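Beta-galactosidase/beta-glucuronidase (Faecalibacterium prausnitzii L2-6, PDB 6MVF) binds flavin mononucleotide and, as a family 2 glycoside hydrolase, probably hydrolyses beta-glycosidic bonds such as those of glucuronides or galactosides. Local coordinates at residues His172-Tyr177 / Phe202-Asp207; Ser209-Tyr214 / Ser226-Ser231; Tyr90-Ala95 / Asn164-Pro169; Gly86-Val91 / Asp122-Cys127. One frame throughout, in Å; residues are numbered along the deposited sequence.

Contact 1. Residues His172-Tyr177 / Phe202-Asp207; sequences HFDLDY and FVTNPD. With FMN (flavin mononucleotide), chain G.
One water ties T204 to H172: its oxygen lies 2.8 Å from T204 OG1, 2.9 Å from H172 NE2, and also bonds L175 N and D176 OD2. It accepts from L175 N and T204 OG1 and donates to D176 OD2, so four groups from both segments fix it. H172 is held at its other nitrogen by the backbone O of P169, and T204 CB rests over one face of the imidazole, a CH-pi contact 21° off the ring normal. Beneath these side chains the strands pair antiparallel, H172 opposite T204, with T204 N bonding H172 O at 2.9 Å. Past the non-hydrogen-bonded pair F173-V203, D174 N donates to F202 O at 2.7 Å, which places two flavin-binding residues next to each other. CG anti to the backbone N (chi1 -163°) carries the D174 carboxylate out to the flavin, where its two oxygens serve different partners. OD1 is met from above the carboxylate plane by D176 N at 2.8 Å, closing an Asx turn, while OD2 accepts from N3 of the flavin mononucleotide at 2.9 Å with a 154° angle. The flavin is sandwiched: the ring of F202 faces it from one side and that of Y177 from the other. Y177 OH takes a bond from the ribityl O2' and gives one to phosphate oxygen O3P at 2.6 Å. K379 and I383 of helix 368-385 pack against Y177. The chemistry implies a site that reads an N-H at the pyrimidine edge of the flavin, clamps its plane between two rings and lets one hydroxyl bond both ribityl chain and phosphate.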
# COMPACT_ATOMS: atom_id res chain seq x y z
N HIS A 172 -25.66 -20.41 -11.39
CA HIS A 172 -25.11 -19.22 -10.75
C HIS A 172 -26.23 -18.52 -10.01
O HIS A 172 -27.40 -18.63 -10.38
CB HIS A 172 -24.47 -18.27 -11.77
CG HIS A 172 -25.44 -17.66 -12.73
ND1 HIS A 172 -25.67 -18.17 -13.99
CD2 HIS A 172 -26.24 -16.57 -12.62
CE1 HIS A 172 -26.56 -17.43 -14.62
NE2 HIS A 172 -26.92 -16.44 -13.81
N PHE A 173 -25.87 -17.76 -8.97
CA PHE A 173 -26.83 -16.95 -8.25
C PHE A 173 -27.44 -15.87 -9.15
O PHE A 173 -26.75 -15.25 -9.98
CB PHE A 173 -26.18 -16.30 -7.02
CG PHE A 173 -25.71 -17.28 -5.98
CD1 PHE A 173 -26.62 -17.94 -5.16
CD2 PHE A 173 -24.34 -17.51 -5.79
CE1 PHE A 173 -26.19 -18.83 -4.20
CE2 PHE A 173 -23.89 -18.38 -4.82
CZ PHE A 173 -24.82 -19.06 -4.02
N ASP A 174 -28.73 -15.60 -8.92
CA ASP A 174 -29.57 -14.81 -9.82
C ASP A 174 -29.01 -13.41 -10.03
O ASP A 174 -28.79 -12.67 -9.07
CB ASP A 174 -30.99 -14.74 -9.26
CG ASP A 174 -32.04 -14.31 -10.30
OD1 ASP A 174 -31.67 -13.88 -11.41
OD2 ASP A 174 -33.25 -14.41 -10.01
N LEU A 175 -28.81 -13.06 -11.30
CA LEU A 175 -28.34 -11.76 -11.74
C LEU A 175 -29.43 -10.96 -12.44
O LEU A 175 -29.20 -9.80 -12.81
CB LEU A 175 -27.15 -11.94 -12.69
CG LEU A 175 -25.83 -12.38 -12.05
CD1 LEU A 175 -24.97 -13.27 -12.97
CD2 LEU A 175 -25.08 -11.14 -11.65
N ASP A 176 -30.61 -11.55 -12.60
CA ASP A 176 -31.64 -11.07 -13.52
C ASP A 176 -32.82 -10.41 -12.82
O ASP A 176 -33.74 -9.97 -13.51
CB ASP A 176 -32.18 -12.21 -14.39
CG ASP A 176 -31.26 -12.54 -15.53
OD1 ASP A 176 -30.84 -11.59 -16.23
OD2 ASP A 176 -30.95 -13.73 -15.72
N TYR A 177 -32.82 -10.34 -11.50
CA TYR A 177 -34.00 -9.88 -10.77
C TYR A 177 -33.74 -8.47 -10.20
O TYR A 177 -33.19 -8.30 -9.12
CB TYR A 177 -34.36 -10.88 -9.69
CG TYR A 177 -35.71 -10.59 -9.10
CD1 TYR A 177 -36.88 -10.88 -9.79
CD2 TYR A 177 -35.82 -9.97 -7.87
CE1 TYR A 177 -38.11 -10.58 -9.24
CE2 TYR A 177 -37.04 -9.68 -7.33
CZ TYR A 177 -38.17 -9.98 -8.01
OH TYR A 177 -39.36 -9.66 -7.43
N PHE A 202 -31.02 -17.07 -4.38
CA PHE A 202 -31.79 -17.39 -5.58
C PHE A 202 -30.85 -17.88 -6.65
O PHE A 202 -29.93 -17.16 -7.06
CB PHE A 202 -32.57 -16.16 -6.05
CG PHE A 202 -33.46 -15.60 -4.99
CD1 PHE A 202 -34.74 -16.11 -4.79
CD2 PHE A 202 -33.02 -14.57 -4.17
CE1 PHE A 202 -35.55 -15.61 -3.79
CE2 PHE A 202 -33.83 -14.06 -3.18
CZ PHE A 202 -35.10 -14.58 -2.99
N VAL A 203 -31.07 -19.10 -7.12
CA VAL A 203 -30.15 -19.77 -8.04
C VAL A 203 -30.83 -19.88 -9.40
O VAL A 203 -31.95 -20.41 -9.51
CB VAL A 203 -29.72 -21.14 -7.50
CG1 VAL A 203 -28.63 -21.74 -8.40
CG2 VAL A 203 -29.24 -21.00 -6.04
N THR A 204 -30.16 -19.37 -10.42
CA THR A 204 -30.52 -19.59 -11.81
C THR A 204 -29.99 -20.95 -12.24
O THR A 204 -28.82 -21.26 -12.03
CB THR A 204 -29.94 -18.48 -12.71
OG1 THR A 204 -30.44 -17.21 -12.30
CG2 THR A 204 -30.26 -18.72 -14.20
N ASN A 205 -30.86 -21.75 -12.83
CA ASN A 205 -30.59 -23.14 -13.21
C ASN A 205 -30.13 -24.01 -12.06
O ASN A 205 -29.10 -24.69 -12.17
CB ASN A 205 -29.54 -23.17 -14.32
CG ASN A 205 -30.00 -22.46 -15.55
OD1 ASN A 205 -31.13 -22.65 -16.01
ND2 ASN A 205 -29.14 -21.60 -16.09
N PRO A 206 -30.87 -24.08 -10.95
CA PRO A 206 -30.54 -25.05 -9.91
C PRO A 206 -30.71 -26.46 -10.43
O PRO A 206 -31.23 -26.68 -11.52
CB PRO A 206 -31.54 -24.75 -8.79
CG PRO A 206 -32.72 -24.22 -9.52
CD PRO A 206 -32.18 -23.44 -10.70
N ASP A 207 -30.31 -27.42 -9.61
CA ASP A 207 -30.26 -28.83 -9.99
C ASP A 207 -29.85 -29.64 -8.75
O ASP A 207 -29.21 -29.10 -7.84
CB ASP A 207 -29.29 -28.99 -11.17
CG ASP A 207 -28.67 -30.36 -11.26
OD1 ASP A 207 -29.39 -31.32 -11.63
OD2 ASP A 207 -27.44 -30.48 -10.98
N1 FMN G . -36.59 -13.52 -6.72
C2 FMN G . -35.65 -13.92 -7.58
O2 FMN G . -35.89 -14.74 -8.47
N3 FMN G . -34.42 -13.45 -7.56
C4 FMN G . -34.01 -12.58 -6.68
O4 FMN G . -32.87 -12.15 -6.67
C4A FMN G . -34.95 -12.13 -5.72
N5 FMN G . -34.55 -11.25 -4.85
C5A FMN G . -35.37 -10.78 -3.94
C6 FMN G . -34.91 -9.86 -3.03
C7 FMN G . -35.73 -9.37 -2.08
C7M FMN G . -35.23 -8.37 -1.11
C8 FMN G . -37.12 -9.82 -2.03
C8M FMN G . -38.04 -9.27 -1.00
C9 FMN G . -37.58 -10.75 -2.94
C9A FMN G . -36.75 -11.25 -3.89
N10 FMN G . -37.21 -12.17 -4.83
C10 FMN G . -36.31 -12.64 -5.78
C1' FMN G . -38.60 -12.61 -4.68
C2' FMN G . -39.66 -12.32 -5.71
O2' FMN G . -40.13 -11.06 -5.29
C3' FMN G . -40.85 -13.25 -5.61
O3' FMN G . -40.48 -14.42 -4.91
C4' FMN G . -41.38 -13.74 -6.94
O4' FMN G . -40.24 -14.07 -7.72
C5' FMN G . -42.31 -12.76 -7.65
O5' FMN G . -41.61 -12.00 -8.62
P FMN G . -42.18 -10.68 -9.29
O1P FMN G . -41.56 -10.73 -10.63
O2P FMN G . -43.67 -10.84 -9.25
O3P FMN G . -41.76 -9.49 -8.50
O HOH W 1 -29.30 -14.92 -13.35

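Contact 2. Residues Ser209-Tyr214 / Ser226-Ser231; sequences SFTVMY and SAVRPS
R229 and Y214 meet on the same face of a beta hairpin, formed by strands 211-217 and 223-230 in what is, as in family 2 relatives, probably an immunoglobulin-like beta-sandwich. The strands run antiparallel at 162°, with axes 4.7 Å apart. V212 and R229 form a hydrogen-bonded pair, V212 N reaching R229 O at 2.9 Å with an angle of 170°; Y214 and A227 form another. From CB, which leaves the strand on the V212 and Y214 face, the R229 chain runs to CG, set in the plane of the Y214 ring at its edge, 4.0 Å from CE2. Bends at chi2 (-80°) and chi3 then carry CD round so that NE folds back on its own strand and donates to V228 O at 3.1 Å. Beyond it, one face of the guanidinium is covered by P230 CD, and NH1 forms a salt bridge with E652 of the second subunit, whose F635 also packs on this side chain. With an alanine here, the edge of Y214 would probably lose its aliphatic neighbour and E652 of the second subunit its charged mate. Y214 OH is held by S201 and the T234 backbone, and its ring packs on I236 and I238, so this face of the hairpin meets the opposing sheet of the sandwich. On the other face M213 CG touches V228 CG1. The pairing runs out at S231, whose N bonds F210 O from above the carbonyl plane while its OG bonds D207 O. V212 CG1 lies over one face of the Y214 ring, 3.4 Å above its plane.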
# COMPACT_ATOMS: atom_id res chain seq x y z
N SER A 209 -27.59 -31.67 -8.09
CA SER A 209 -26.16 -31.76 -7.81
C SER A 209 -25.58 -30.49 -7.20
O SER A 209 -24.41 -30.49 -6.81
CB SER A 209 -25.38 -32.11 -9.09
OG SER A 209 -25.41 -31.06 -10.05
N PHE A 210 -26.36 -29.41 -7.12
CA PHE A 210 -25.89 -28.16 -6.54
C PHE A 210 -26.49 -27.95 -5.15
O PHE A 210 -27.68 -28.18 -4.92
CB PHE A 210 -26.25 -26.99 -7.45
CG PHE A 210 -25.46 -26.94 -8.73
CD1 PHE A 210 -24.11 -26.58 -8.71
CD2 PHE A 210 -26.07 -27.23 -9.94
CE1 PHE A 210 -23.37 -26.53 -9.88
CE2 PHE A 210 -25.33 -27.19 -11.12
CZ PHE A 210 -23.98 -26.84 -11.10
N THR A 211 -25.65 -27.55 -4.20
CA THR A 211 -26.09 -27.08 -2.89
C THR A 211 -25.69 -25.62 -2.69
O THR A 211 -24.87 -25.06 -3.42
CB THR A 211 -25.50 -27.93 -1.75
OG1 THR A 211 -24.09 -28.04 -1.94
CG2 THR A 211 -26.11 -29.31 -1.69
N VAL A 212 -26.28 -24.99 -1.68
CA VAL A 212 -25.87 -23.67 -1.23
C VAL A 212 -25.33 -23.80 0.19
O VAL A 212 -26.06 -24.19 1.12
CB VAL A 212 -27.03 -22.66 -1.31
CG1 VAL A 212 -26.60 -21.33 -0.69
CG2 VAL A 212 -27.47 -22.46 -2.76
N MET A 213 -24.04 -23.50 0.37
CA MET A 213 -23.38 -23.57 1.66
C MET A 213 -23.27 -22.16 2.20
O MET A 213 -22.58 -21.31 1.62
CB MET A 213 -22.01 -24.24 1.56
CG MET A 213 -22.06 -25.63 0.92
SD MET A 213 -20.44 -26.45 0.92
CE MET A 213 -19.43 -25.10 0.30
N TYR A 214 -23.96 -21.89 3.30
CA TYR A 214 -24.00 -20.59 3.94
C TYR A 214 -23.00 -20.55 5.08
O TYR A 214 -22.93 -21.47 5.88
CB TYR A 214 -25.38 -20.31 4.51
CG TYR A 214 -26.50 -20.17 3.50
CD1 TYR A 214 -26.54 -19.08 2.65
CD2 TYR A 214 -27.53 -21.09 3.45
CE1 TYR A 214 -27.57 -18.93 1.75
CE2 TYR A 214 -28.57 -20.95 2.55
CZ TYR A 214 -28.58 -19.86 1.71
OH TYR A 214 -29.59 -19.69 0.80
N SER A 226 -23.04 -21.71 10.31
CA SER A 226 -23.16 -22.17 8.93
C SER A 226 -24.36 -23.09 8.80
O SER A 226 -24.86 -23.61 9.79
CB SER A 226 -21.88 -22.89 8.47
OG SER A 226 -21.54 -23.93 9.35
N ALA A 227 -24.81 -23.26 7.56
CA ALA A 227 -25.88 -24.21 7.24
C ALA A 227 -25.84 -24.45 5.74
O ALA A 227 -25.22 -23.69 4.99
CB ALA A 227 -27.27 -23.71 7.66
N VAL A 228 -26.52 -25.51 5.32
CA VAL A 228 -26.48 -25.97 3.93
C VAL A 228 -27.89 -26.26 3.44
O VAL A 228 -28.73 -26.77 4.19
CB VAL A 228 -25.56 -27.20 3.82
CG1 VAL A 228 -25.45 -27.67 2.38
CG2 VAL A 228 -24.17 -26.85 4.41
N ARG A 229 -28.17 -25.93 2.19
CA ARG A 229 -29.50 -26.10 1.64
C ARG A 229 -29.39 -26.70 0.25
O ARG A 229 -28.35 -26.59 -0.40
CB ARG A 229 -30.27 -24.77 1.56
CG ARG A 229 -30.79 -24.25 2.90
CD ARG A 229 -32.05 -24.96 3.31
NE ARG A 229 -31.77 -26.20 4.01
CZ ARG A 229 -32.64 -27.19 4.14
NH1 ARG A 229 -32.26 -28.28 4.80
NH2 ARG A 229 -33.87 -27.11 3.61
N PRO A 230 -30.47 -27.34 -0.24
CA PRO A 230 -30.54 -27.68 -1.67
C PRO A 230 -30.59 -26.41 -2.51
O PRO A 230 -31.17 -25.41 -2.12
CB PRO A 230 -31.85 -28.47 -1.78
CG PRO A 230 -32.15 -28.90 -0.43
CD PRO A 230 -31.64 -27.85 0.49
N SER A 231 -29.99 -26.48 -3.70
CA SER A 231 -29.97 -25.27 -4.52
C SER A 231 -31.35 -24.83 -5.01
O SER A 231 -31.44 -23.74 -5.57
CB SER A 231 -29.02 -25.44 -5.71
OG SER A 231 -29.51 -26.33 -6.69

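Contact 3. Residues Tyr90-Ala95 / Asn164-Pro169; sequences YVEVLA and NLISVP
Y90 pairs with I166 and E92 with N164 as antiparallel hydrogen-bonded pairs, V91 and L165 forming the non-hydrogen-bonded pair between them, on strand axes 4.7 Å apart at 146°. These are the two inner strands of a four-stranded sheet, flanked by 26-29 and 119-122, in the sugar-binding domain, which in this family is a jelly-roll beta-sandwich. The ladder is evidenced by four backbone bonds; I166 N reaches Y90 O at 2.8 Å. On the face carrying Y90, E92, N164 and I166, the side chains of E92 and N164 lie side by side. E92 is extended, its CG anti to the backbone N (chi1 168°), which takes the carboxylate out alongside the amide. N164 ND2 then donates to the anti lone pair of E92 OE2 at 2.9 Å, although the carboxylate and amide planes are turned 65° apart. The other oxygen, OE1, is engaged in a salt bridge with R120, so the two carboxylate oxygens serve different partners. Two apolar groups border this polar pair: L94 CD1 comes 3.8 Å from N164 ND2, and I166 CD1 lies 3.5 Å from E92 OE1. Further along, Y90 CB and I166 CB touch at 4.1 Å, while the tyrosine hydroxyl bonds D176, beside the flavin-binding residues. V91 and L165 project from the reverse face, where V91 packs on I123 and L165 on V89. At the far end of the ladder the Y90 ring has a last, loose neighbour, V168 CG2, 4.5 Å from its CD1.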
# COMPACT_ATOMS: atom_id res chain seq x y z
N TYR A 90 -22.80 -11.22 -18.68
CA TYR A 90 -23.77 -10.21 -18.30
C TYR A 90 -23.09 -8.85 -18.33
O TYR A 90 -21.93 -8.72 -17.94
CB TYR A 90 -24.33 -10.47 -16.89
CG TYR A 90 -25.44 -11.50 -16.80
CD1 TYR A 90 -25.18 -12.87 -16.82
CD2 TYR A 90 -26.76 -11.09 -16.64
CE1 TYR A 90 -26.22 -13.81 -16.72
CE2 TYR A 90 -27.80 -12.02 -16.52
CZ TYR A 90 -27.54 -13.36 -16.57
OH TYR A 90 -28.59 -14.24 -16.47
N VAL A 91 -23.80 -7.83 -18.80
CA VAL A 91 -23.36 -6.45 -18.63
C VAL A 91 -24.15 -5.86 -17.48
O VAL A 91 -25.36 -6.08 -17.36
CB VAL A 91 -23.51 -5.60 -19.91
CG1 VAL A 91 -24.92 -5.60 -20.43
CG2 VAL A 91 -23.09 -4.19 -19.63
N GLU A 92 -23.46 -5.15 -16.59
CA GLU A 92 -24.05 -4.54 -15.41
C GLU A 92 -23.79 -3.04 -15.45
O GLU A 92 -22.63 -2.61 -15.36
CB GLU A 92 -23.49 -5.18 -14.15
CG GLU A 92 -23.80 -4.46 -12.86
CD GLU A 92 -23.25 -5.19 -11.64
OE1 GLU A 92 -23.98 -6.08 -11.11
OE2 GLU A 92 -22.10 -4.89 -11.23
N VAL A 93 -24.85 -2.25 -15.60
CA VAL A 93 -24.80 -0.79 -15.52
C VAL A 93 -25.20 -0.39 -14.11
O VAL A 93 -26.28 -0.77 -13.63
CB VAL A 93 -25.73 -0.14 -16.56
CG1 VAL A 93 -25.71 1.38 -16.42
CG2 VAL A 93 -25.36 -0.58 -17.98
N LEU A 94 -24.35 0.37 -13.42
CA LEU A 94 -24.64 0.67 -12.02
C LEU A 94 -25.59 1.85 -11.87
O LEU A 94 -26.16 2.03 -10.78
CB LEU A 94 -23.34 0.92 -11.23
CG LEU A 94 -22.38 -0.27 -11.18
CD1 LEU A 94 -20.99 0.08 -10.59
CD2 LEU A 94 -23.00 -1.46 -10.47
N ALA A 95 -25.76 2.65 -12.94
CA ALA A 95 -26.78 3.69 -13.06
C ALA A 95 -26.65 4.37 -14.43
O ALA A 95 -25.54 4.60 -14.93
CB ALA A 95 -26.68 4.74 -11.94
N ASN A 164 -20.00 -2.75 -15.52
CA ASN A 164 -19.28 -3.98 -15.22
C ASN A 164 -19.68 -5.09 -16.17
O ASN A 164 -20.82 -5.17 -16.63
CB ASN A 164 -19.57 -4.49 -13.80
CG ASN A 164 -18.89 -3.68 -12.73
OD1 ASN A 164 -17.71 -3.35 -12.84
ND2 ASN A 164 -19.63 -3.35 -11.67
N LEU A 165 -18.72 -5.97 -16.42
CA LEU A 165 -18.93 -7.23 -17.14
C LEU A 165 -18.85 -8.36 -16.13
O LEU A 165 -17.93 -8.39 -15.30
CB LEU A 165 -17.88 -7.40 -18.23
CG LEU A 165 -18.15 -8.24 -19.46
CD1 LEU A 165 -19.26 -7.61 -20.27
CD2 LEU A 165 -16.87 -8.35 -20.27
N ILE A 166 -19.83 -9.27 -16.16
CA ILE A 166 -19.88 -10.39 -15.22
C ILE A 166 -19.86 -11.71 -16.01
O ILE A 166 -20.69 -11.93 -16.89
CB ILE A 166 -21.12 -10.32 -14.31
CG1 ILE A 166 -21.13 -8.99 -13.54
CG2 ILE A 166 -21.12 -11.51 -13.35
CD1 ILE A 166 -22.36 -8.78 -12.67
N SER A 167 -18.90 -12.57 -15.67
CA SER A 167 -18.76 -13.90 -16.25
C SER A 167 -19.08 -14.93 -15.17
O SER A 167 -18.49 -14.89 -14.09
CB SER A 167 -17.34 -14.08 -16.78
OG SER A 167 -17.12 -15.40 -17.22
N VAL A 168 -20.02 -15.82 -15.45
CA VAL A 168 -20.46 -16.84 -14.48
C VAL A 168 -20.68 -18.16 -15.19
O VAL A 168 -20.83 -18.20 -16.42
CB VAL A 168 -21.75 -16.42 -13.74
CG1 VAL A 168 -21.49 -15.25 -12.76
CG2 VAL A 168 -22.86 -16.10 -14.73
N PRO A 169 -20.71 -19.27 -14.44
CA PRO A 169 -21.10 -20.55 -15.04
C PRO A 169 -22.59 -20.58 -15.32
O PRO A 169 -23.31 -19.64 -14.97
CB PRO A 169 -20.72 -21.60 -13.98
CG PRO A 169 -19.95 -20.86 -12.94
CD PRO A 169 -20.38 -19.43 -13.02

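Contact 4. Residues Gly86-Val91 / Asp122-Cys127; sequences GGRVYV and DITDLC
Two nitrogens of R88 converge on a single oxygen of D122 instead of sharing its pair. NH2 meets the syn lone pair of OD2 at 2.8 Å, and NE approaches the same OD2 at 3.2 Å, less straight at 139°. OD2 lies in the guanidinium plane, yet the carboxylate stands 83° to that plane; bends at chi2 and chi3 of R88 bring the NE edge round to it. That leaves OD1 to accept from the backbone N of T124, two residues on, at 3.1 Å. T124 OG1 sits over one face of the guanidinium and accepts from V89 N at 2.9 Å. D122 also lies over the Y90 ring, its CA 3.9 Å from the ring centroid in a CH-pi contact, the carboxylate stacked 19° from the ring plane. Losing the carboxylate to an alanine would probably cost R88 its salt-bridge partner, with D125 of this segment near but more distant, and the T124 turn its acceptor. Behind the polar cluster the contact is apolar: V89 CG1 touches I123 CG1 at 3.8 Å, and V91 CG1 meets I123 CG2. I123 packs on to V104 and A109 of the other sheet. The bond from D122 OD1 to T124 N defines an Asx turn, by which the chain leaves edge strand 119-122 of the jelly-roll sandwich.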
# COMPACT_ATOMS: atom_id res chain seq x y z
N GLY A 86 -20.82 -23.77 -21.08
CA GLY A 86 -22.07 -23.23 -20.61
C GLY A 86 -21.98 -21.86 -20.00
O GLY A 86 -22.97 -21.39 -19.43
N GLY A 87 -20.82 -21.21 -20.10
CA GLY A 87 -20.63 -19.92 -19.48
C GLY A 87 -21.61 -18.88 -19.98
O GLY A 87 -22.20 -18.98 -21.05
N ARG A 88 -21.79 -17.85 -19.15
CA ARG A 88 -22.73 -16.78 -19.42
C ARG A 88 -22.04 -15.45 -19.20
O ARG A 88 -21.10 -15.33 -18.41
CB ARG A 88 -23.98 -16.92 -18.55
CG ARG A 88 -24.54 -18.34 -18.59
CD ARG A 88 -26.04 -18.40 -18.42
NE ARG A 88 -26.75 -17.63 -19.44
CZ ARG A 88 -26.88 -18.01 -20.71
NH1 ARG A 88 -26.32 -19.13 -21.12
NH2 ARG A 88 -27.57 -17.27 -21.55
N VAL A 89 -22.50 -14.44 -19.94
CA VAL A 89 -21.92 -13.11 -19.91
C VAL A 89 -23.04 -12.12 -19.63
O VAL A 89 -24.10 -12.18 -20.26
CB VAL A 89 -21.21 -12.76 -21.23
CG1 VAL A 89 -20.56 -11.37 -21.13
CG2 VAL A 89 -20.21 -13.87 -21.60
N TYR A 90 -22.80 -11.22 -18.68
CA TYR A 90 -23.77 -10.21 -18.30
C TYR A 90 -23.09 -8.85 -18.33
O TYR A 90 -21.93 -8.72 -17.94
CB TYR A 90 -24.33 -10.47 -16.89
CG TYR A 90 -25.44 -11.50 -16.80
CD1 TYR A 90 -25.18 -12.87 -16.82
CD2 TYR A 90 -26.76 -11.09 -16.64
CE1 TYR A 90 -26.22 -13.81 -16.72
CE2 TYR A 90 -27.80 -12.02 -16.52
CZ TYR A 90 -27.54 -13.36 -16.57
OH TYR A 90 -28.59 -14.24 -16.47
N VAL A 91 -23.80 -7.83 -18.80
CA VAL A 91 -23.36 -6.45 -18.63
C VAL A 91 -24.15 -5.86 -17.48
O VAL A 91 -25.36 -6.08 -17.36
CB VAL A 91 -23.51 -5.60 -19.91
CG1 VAL A 91 -24.92 -5.60 -20.43
CG2 VAL A 91 -23.09 -4.19 -19.63
N ASP A 122 -28.34 -10.19 -19.76
CA ASP A 122 -27.66 -11.40 -20.22
C ASP A 122 -27.30 -11.23 -21.70
O ASP A 122 -28.13 -11.37 -22.58
CB ASP A 122 -28.55 -12.62 -19.97
CG ASP A 122 -27.90 -13.95 -20.37
OD1 ASP A 122 -26.78 -13.96 -20.91
OD2 ASP A 122 -28.54 -15.01 -20.13
N ILE A 123 -26.04 -10.91 -21.98
CA ILE A 123 -25.62 -10.68 -23.36
C ILE A 123 -24.85 -11.88 -23.91
O ILE A 123 -24.11 -11.73 -24.88
CB ILE A 123 -24.79 -9.39 -23.49
CG1 ILE A 123 -23.47 -9.53 -22.73
CG2 ILE A 123 -25.58 -8.22 -22.96
CD1 ILE A 123 -22.41 -8.59 -23.20
N THR A 124 -25.02 -13.06 -23.31
CA THR A 124 -24.28 -14.26 -23.70
C THR A 124 -24.36 -14.50 -25.21
O THR A 124 -23.33 -14.57 -25.90
CB THR A 124 -24.84 -15.49 -22.95
OG1 THR A 124 -24.77 -15.28 -21.54
CG2 THR A 124 -24.06 -16.75 -23.32
N ASP A 125 -25.59 -14.61 -25.72
CA ASP A 125 -25.87 -14.95 -27.11
C ASP A 125 -25.60 -13.80 -28.09
O ASP A 125 -25.59 -14.04 -29.30
CB ASP A 125 -27.32 -15.41 -27.23
CG ASP A 125 -27.61 -16.66 -26.37
OD1 ASP A 125 -26.77 -17.60 -26.34
OD2 ASP A 125 -28.68 -16.69 -25.71
N LEU A 126 -25.37 -12.58 -27.62
CA LEU A 126 -24.93 -11.50 -28.49
C LEU A 126 -23.41 -11.39 -28.57
O LEU A 126 -22.90 -10.47 -29.21
CB LEU A 126 -25.53 -10.17 -28.01
CG LEU A 126 -26.98 -10.34 -27.52
CD1 LEU A 126 -27.53 -9.03 -26.92
CD2 LEU A 126 -27.88 -10.85 -28.63
N CYS A 127 -22.69 -12.32 -27.95
CA CYS A 127 -21.24 -12.25 -27.85
C CYS A 127 -20.57 -13.18 -28.85
O CYS A 127 -21.01 -14.32 -29.06
CB CYS A 127 -20.77 -12.64 -26.44
SG CYS A 127 -21.06 -11.39 -25.17

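From the N terminus, strand 88-93 opens both contact 4 and contact 3. Contact 4 closes first, across 30 intervening residues; contact 3 spans 68 and takes in segment 122-127, so the shorter closure lies largely within the longer, and V168 O with R88 N joins the two. Together they tie three strands of the sugar-binding domain. Contact 1 follows in series, closing 24 residues by pairing strand 172-173 with the end of strand 195-204, and D176 OD2 meets Y90 OH to link it back to contacts 3 and 4. Contact 2, a hairpin closed over 11 residues, comes last and touches contact 1 through S231 and D207, but stays clear of contacts 3 and 4.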